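Local coordinates for protein UDP-N-acetylmuramate--L-alanine ligase (Thermotoga maritima, PDB 1J6U) that catalyses the ATP-dependent joining of L-alanine to UDP-N-acetylmuramate, an early step in building the peptidoglycan cell wall, at residues 21-26 and 148-153; 267-272 and 280-285; 329-332 and 336-339. All coordinates share one frame; numbering follows the deposited sequence.

Interaction 1 (21-26 and 148-153); sequences GGIGMS and GGIMDS
Ile23, in the first turn of helix 23-34, reaches across to the glycine-rich loop 148-153 and carries nearly all of this contact. Its CB points at the loop, and the two branches then part. The shorter methyl, CG2, hangs near Gly148, 4.0 Å from Gly148 O. The longer branch takes the other course: with CG1 opposite the backbone N (chi1 -163°), the methylene rests against the peptide link between the two glycines, 3.5 Å from Gly148 C and equally near Gly149 N. At the tip, CD1 meets the CD1 of Ile150 at 3.9 Å, the two isoleucine chains slanting across one another.

Just before the helix, Gly22 occupies the N-cap position, and its carbonyl oxygen is gripped twice, by Ser26 N and by Ser26 OG (2.6 Å from Gly22 O), arriving from opposite faces of the carbonyl plane. Ser26 OG is also bonded to Asn158, while Gly148 N is held by Glu169. Gly21 and Gly24 fit the glycine pattern of a Rossmann-type strand-turn-helix, consistent with the nucleotide-binding topology of the N-terminal domain in Mur ligases. The loop belongs to the middle domain, and Gly149 lies close to Thr126 of the predicted ATP site. No hydrogen bond links 21-26 to 148-153, so Ile23 meets the loop by van der Waals contact, with little directional constraint; polar links such as Ser26 to Asn158 join the domains nearby.

Interaction 2 (267-272 and 280-285); sequences LELKLK and LNALAV
Leu269 and Leu271, two residues apart on strand 264-271, both point toward helix 276-291 and close on the methyl group of Ala282. Their chains approach this single methyl differently. Leu269 holds CG opposite its backbone N (chi1 175°), and its CD2 comes within 3.6 Å of Ala282 CB, with CD1 of the same leucine somewhat farther off. Leu271 swings CG to the side of its own backbone N instead (chi1 -60°), presenting both branches to the methyl at similar range: its CD1 lies 3.9 Å from Ala282 CB and its CD2 4.1 Å from that same carbon. The alanine methyl is thus met by two forked leucine ends.

The small alanine is consistent with the close approach: the strand and helix axes pass 9.9 Å apart, and the nearest CA atoms, those of Leu269 and Ala282, are separated by 8.1 Å, a gap filled by leucine from one side and a lone methyl from the other. Leu283 contributes more marginally: its backbone N is 4.5 Å from Leu269 CD2. All four residues are buried, and no hydrogen bond crosses between the segments, so the contact is purely apolar packing of a helix on a sheet. The two elements run at 128° to each other, nearer antiparallel than parallel.

The strand is at one edge of a three-stranded antiparallel sheet, paired with strand 255-261. Leu269 also touches Leu300 and Leu303 of helix 296-305, as well as Val279 and Ile286 within helix 276-291, while Leu271 adds contact with Val279. On helix 276-291, Asn281 and Val285 lean on helix 125-138, placing this helix between the small sheet and helix 125-138, whose first residues belong to the predicted ATP site.

Interaction 3 (329-332 and 336-339); sequences DYAH and EIRN
The chain leaving strand 324-329 bends back on the first part of helix 334-347, bringing the CA atoms of Ala331 and Glu336 to 5.2 Å. An Asx turn shapes the bend, Asp329 OD1 accepting from Ala331 N at 2.9 Å. Glu336 turns its carboxylate back over the loop: CG stands opposite the carbonyl carbon (chi1 -43°), the chain runs extended beyond it, and OE1 accepts from His332 N at 2.7 Å, nearly straight at 168° and close to the C-O axis of the acceptor. The same oxygen sits 3.1 Å above the His332 ring plane, over its centre, with ring and carboxylate planes 78° apart. Nearer the backbone, Ala331 CB packs on Glu336 CB at 3.6 Å and touches Ile337 CG1.

Glu336 OE1 also accepts from Thr333 N, and Ile337 packs against helix 371-376. Loop and helix lie in the C-terminal domain, of the glutamate ligase family, with Glu336 near Asp123 of the predicted ATP site. With an alanine here, the backbone N-H groups of His332 and Thr333 would probably be left without their shared acceptor and the loop freer to shift. One carboxylate oxygen thus gathers two successive amides and ties the loop to the start of helix 334-347.

How the interactions relate
The three contacts follow one another along the chain without touching, sampling the three domains of a Mur ligase. Interaction 1 joins the N-terminal and middle domains, interaction 2 lies inside the middle domain, and interaction 3 belongs to the C-terminal domain. Interactions 1 and 3 come closest, their nearest atoms about 6 Å apart (centres about 20 Å); interaction 2 stays about 9 Å from interaction 3 and about 11 Å from interaction 1, by nearest atoms. The predicted ATP-binding loop provides a common reference: Gly149 lies about 4 Å from the side chain of Thr126, and the side chains of Glu336 and Ala282 about 5 Å and 8 Å from those of Asp123 and Thr127.

Interaction 1 (21-26 and 148-153)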
# COMPACT_ATOMS: atom_id res chain seq x y z
N GLY A 21 -13.14 -8.83 -3.36
CA GLY A 21 -11.92 -9.42 -2.84
C GLY A 21 -10.71 -8.52 -2.91
O GLY A 21 -9.65 -8.88 -2.40
N GLY A 22 -10.85 -7.37 -3.58
CA GLY A 22 -9.78 -6.39 -3.66
C GLY A 22 -9.56 -5.58 -2.36
O GLY A 22 -10.45 -5.47 -1.48
N ILE A 23 -8.38 -5.01 -2.21
CA ILE A 23 -8.13 -4.26 -1.00
C ILE A 23 -9.08 -3.05 -0.90
O ILE A 23 -9.70 -2.83 0.16
CB ILE A 23 -6.66 -3.83 -0.92
CG1 ILE A 23 -6.35 -3.43 0.51
CG2 ILE A 23 -6.36 -2.70 -1.91
CD1 ILE A 23 -6.21 -4.68 1.37
N GLY A 24 -9.23 -2.31 -2.01
CA GLY A 24 -10.13 -1.15 -2.05
C GLY A 24 -11.58 -1.49 -1.73
O GLY A 24 -12.20 -0.99 -0.77
N MSE A 25 -12.12 -2.39 -2.53
CA MSE A 25 -13.47 -2.83 -2.36
C MSE A 25 -13.77 -3.45 -1.03
O MSE A 25 -14.85 -3.19 -0.49
CB MSE A 25 -13.82 -3.81 -3.48
CG MSE A 25 -14.08 -3.08 -4.76
SE MSE A 25 -15.82 -2.17 -4.72
CE MSE A 25 -16.85 -3.71 -5.32
N SER A 26 -12.87 -4.28 -0.48
CA SER A 26 -13.23 -4.89 0.80
C SER A 26 -13.38 -3.84 1.89
O SER A 26 -14.21 -4.00 2.79
CB SER A 26 -12.21 -5.97 1.24
OG SER A 26 -10.87 -5.55 1.08
N GLY A 148 -5.39 1.05 1.87
CA GLY A 148 -5.15 0.27 0.66
C GLY A 148 -4.10 -0.80 0.97
O GLY A 148 -3.28 -1.15 0.13
N GLY A 149 -4.14 -1.33 2.18
CA GLY A 149 -3.15 -2.33 2.54
C GLY A 149 -3.57 -2.86 3.88
O GLY A 149 -4.61 -2.44 4.40
N ILE A 150 -2.82 -3.80 4.45
CA ILE A 150 -3.21 -4.32 5.73
C ILE A 150 -2.30 -3.82 6.87
O ILE A 150 -1.07 -3.93 6.82
CB ILE A 150 -3.19 -5.87 5.75
CG1 ILE A 150 -4.17 -6.42 4.71
CG2 ILE A 150 -3.55 -6.37 7.16
CD1 ILE A 150 -5.62 -6.04 4.96
N MSE A 151 -2.93 -3.29 7.91
CA MSE A 151 -2.19 -2.85 9.08
C MSE A 151 -2.84 -3.55 10.25
O MSE A 151 -4.00 -3.34 10.53
CB MSE A 151 -2.27 -1.34 9.29
CG MSE A 151 -1.59 -0.93 10.59
SE MSE A 151 -1.04 0.94 10.67
CE MSE A 151 -2.78 1.74 10.91
N ASP A 152 -2.07 -4.38 10.93
CA ASP A 152 -2.60 -5.15 12.04
C ASP A 152 -3.31 -4.43 13.15
O ASP A 152 -4.21 -4.99 13.78
CB ASP A 152 -1.50 -6.04 12.60
CG ASP A 152 -1.00 -6.99 11.55
OD1 ASP A 152 -1.87 -7.54 10.83
OD2 ASP A 152 0.23 -7.18 11.44
N SER A 153 -2.91 -3.20 13.40
CA SER A 153 -3.51 -2.41 14.46
C SER A 153 -4.95 -2.03 14.09
O SER A 153 -5.72 -1.64 14.96
CB SER A 153 -2.66 -1.16 14.69
OG SER A 153 -2.68 -0.34 13.55

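Interaction 2 (267-272 and 280-285)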
# COMPACT_ATOMS: atom_id res chain seq x y z
N LEU A 267 13.42 18.51 15.33
CA LEU A 267 13.13 17.28 16.06
C LEU A 267 13.86 16.07 15.50
O LEU A 267 14.40 16.06 14.38
CB LEU A 267 11.61 16.98 16.08
CG LEU A 267 10.91 16.80 14.72
CD1 LEU A 267 11.18 15.40 14.16
CD2 LEU A 267 9.41 17.01 14.90
N GLU A 268 13.87 15.04 16.32
CA GLU A 268 14.48 13.82 15.89
C GLU A 268 13.37 12.81 15.67
O GLU A 268 12.57 12.53 16.56
CB GLU A 268 15.45 13.29 16.94
CG GLU A 268 16.14 12.05 16.46
CD GLU A 268 17.10 11.49 17.46
OE1 GLU A 268 16.64 11.07 18.54
OE2 GLU A 268 18.31 11.47 17.14
N LEU A 269 13.33 12.30 14.44
CA LEU A 269 12.37 11.27 14.05
C LEU A 269 12.99 9.88 14.23
O LEU A 269 14.09 9.61 13.74
CB LEU A 269 12.02 11.43 12.57
CG LEU A 269 11.12 10.40 11.91
CD1 LEU A 269 9.78 10.27 12.63
CD2 LEU A 269 10.94 10.83 10.48
N LYS A 270 12.31 9.03 14.98
CA LYS A 270 12.75 7.65 15.14
C LYS A 270 11.64 6.72 14.55
O LYS A 270 10.47 6.88 14.86
CB LYS A 270 12.95 7.31 16.60
CG LYS A 270 14.10 7.98 17.26
CD LYS A 270 14.57 7.08 18.39
CE LYS A 270 14.94 7.85 19.64
NZ LYS A 270 15.04 6.90 20.77
N LEU A 271 12.03 5.78 13.70
CA LEU A 271 11.08 4.82 13.11
C LEU A 271 11.54 3.37 13.32
O LEU A 271 12.74 3.05 13.14
CB LEU A 271 10.93 5.04 11.61
CG LEU A 271 10.42 6.42 11.18
CD1 LEU A 271 10.55 6.62 9.70
CD2 LEU A 271 8.98 6.54 11.66
N LYS A 272 10.61 2.51 13.71
CA LYS A 272 10.87 1.08 13.88
C LYS A 272 11.00 0.59 12.43
O LYS A 272 11.90 -0.16 12.07
CB LYS A 272 9.69 0.43 14.56
CG LYS A 272 10.06 -0.49 15.68
N LEU A 280 10.71 9.82 4.50
CA LEU A 280 9.99 10.81 3.73
C LEU A 280 8.49 10.72 4.01
O LEU A 280 7.83 11.73 4.15
CB LEU A 280 10.29 10.65 2.24
CG LEU A 280 11.32 11.62 1.63
CD1 LEU A 280 12.33 12.09 2.65
CD2 LEU A 280 12.01 10.93 0.49
N ASN A 281 7.96 9.51 4.12
CA ASN A 281 6.55 9.33 4.42
C ASN A 281 6.24 9.84 5.83
O ASN A 281 5.16 10.36 6.09
CB ASN A 281 6.13 7.83 4.36
CG ASN A 281 6.27 7.21 2.97
OD1 ASN A 281 6.16 7.89 1.94
ND2 ASN A 281 6.50 5.90 2.94
N ALA A 282 7.15 9.60 6.77
CA ALA A 282 6.96 10.05 8.13
C ALA A 282 7.07 11.60 8.14
O ALA A 282 6.29 12.25 8.82
CB ALA A 282 8.00 9.44 9.00
N LEU A 283 8.03 12.16 7.38
CA LEU A 283 8.20 13.60 7.24
C LEU A 283 6.86 14.22 6.78
O LEU A 283 6.40 15.19 7.36
CB LEU A 283 9.26 13.92 6.19
CG LEU A 283 10.56 14.65 6.60
CD1 LEU A 283 10.95 15.60 5.50
CD2 LEU A 283 10.39 15.43 7.89
N ALA A 284 6.24 13.67 5.74
CA ALA A 284 4.96 14.22 5.28
C ALA A 284 3.93 14.17 6.41
O ALA A 284 3.08 15.06 6.53
CB ALA A 284 4.44 13.46 4.06
N VAL A 285 4.00 13.13 7.23
CA VAL A 285 3.06 13.03 8.32
C VAL A 285 3.30 14.14 9.36
O VAL A 285 2.38 14.80 9.83
CB VAL A 285 3.14 11.62 9.00
CG1 VAL A 285 2.32 11.62 10.32
CG2 VAL A 285 2.53 10.55 8.02

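Interaction 3 (329-332 and 336-339)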
# COMPACT_ATOMS: atom_id res chain seq x y z
N ASP A 329 7.67 -8.05 0.29
CA ASP A 329 7.65 -6.73 -0.29
C ASP A 329 7.06 -6.73 -1.68
O ASP A 329 7.42 -7.54 -2.52
CB ASP A 329 9.04 -6.11 -0.35
CG ASP A 329 8.97 -4.61 -0.56
OD1 ASP A 329 9.08 -4.14 -1.73
OD2 ASP A 329 8.77 -3.90 0.45
N TYR A 330 6.15 -5.78 -1.89
CA TYR A 330 5.39 -5.54 -3.11
C TYR A 330 6.21 -5.12 -4.30
O TYR A 330 5.70 -5.11 -5.40
CB TYR A 330 4.39 -4.42 -2.84
CG TYR A 330 2.99 -4.72 -3.19
CD1 TYR A 330 2.49 -6.02 -3.05
CD2 TYR A 330 2.11 -3.71 -3.58
CE1 TYR A 330 1.14 -6.30 -3.27
CE2 TYR A 330 0.75 -3.99 -3.80
CZ TYR A 330 0.27 -5.29 -3.63
OH TYR A 330 -1.06 -5.59 -3.79
N ALA A 331 7.46 -4.73 -4.10
CA ALA A 331 8.23 -4.23 -5.23
C ALA A 331 8.08 -5.00 -6.54
O ALA A 331 8.09 -6.24 -6.55
CB ALA A 331 9.71 -4.14 -4.85
N HIS A 332 7.94 -4.26 -7.65
CA HIS A 332 7.80 -4.87 -8.98
C HIS A 332 8.55 -4.09 -10.03
O HIS A 332 8.71 -4.50 -11.15
CB HIS A 332 6.34 -4.96 -9.37
CG HIS A 332 5.63 -3.65 -9.33
ND1 HIS A 332 4.99 -3.19 -8.20
CD2 HIS A 332 5.48 -2.69 -10.27
CE1 HIS A 332 4.48 -2.00 -8.45
NE2 HIS A 332 4.77 -1.67 -9.70
N GLU A 336 12.06 0.16 -7.30
CA GLU A 336 11.52 -0.28 -6.04
C GLU A 336 12.44 -1.41 -5.51
O GLU A 336 12.65 -1.53 -4.31
CB GLU A 336 10.09 -0.78 -6.20
CG GLU A 336 9.22 0.10 -7.08
CD GLU A 336 7.77 -0.42 -7.20
OE1 GLU A 336 7.58 -1.62 -7.49
OE2 GLU A 336 6.82 0.37 -7.01
N ILE A 337 13.01 -2.20 -6.42
CA ILE A 337 13.88 -3.30 -6.02
C ILE A 337 15.23 -2.77 -5.58
O ILE A 337 15.79 -3.25 -4.58
CB ILE A 337 14.02 -4.34 -7.16
CG1 ILE A 337 12.71 -5.12 -7.27
CG2 ILE A 337 15.19 -5.30 -6.89
CD1 ILE A 337 12.68 -6.01 -8.43
N ARG A 338 15.75 -1.79 -6.31
CA ARG A 338 17.03 -1.20 -5.90
C ARG A 338 16.88 -0.61 -4.47
O ARG A 338 17.78 -0.74 -3.63
CB ARG A 338 17.47 -0.09 -6.88
CG ARG A 338 18.89 0.46 -6.64
N ASN A 339 15.72 0.01 -4.21
CA ASN A 339 15.42 0.60 -2.90
C ASN A 339 15.31 -0.46 -1.84
O ASN A 339 15.90 -0.36 -0.77
CB ASN A 339 14.11 1.40 -2.94
CG ASN A 339 14.24 2.69 -3.71
OD1 ASN A 339 13.26 3.21 -4.24
ND2 ASN A 339 15.46 3.22 -3.78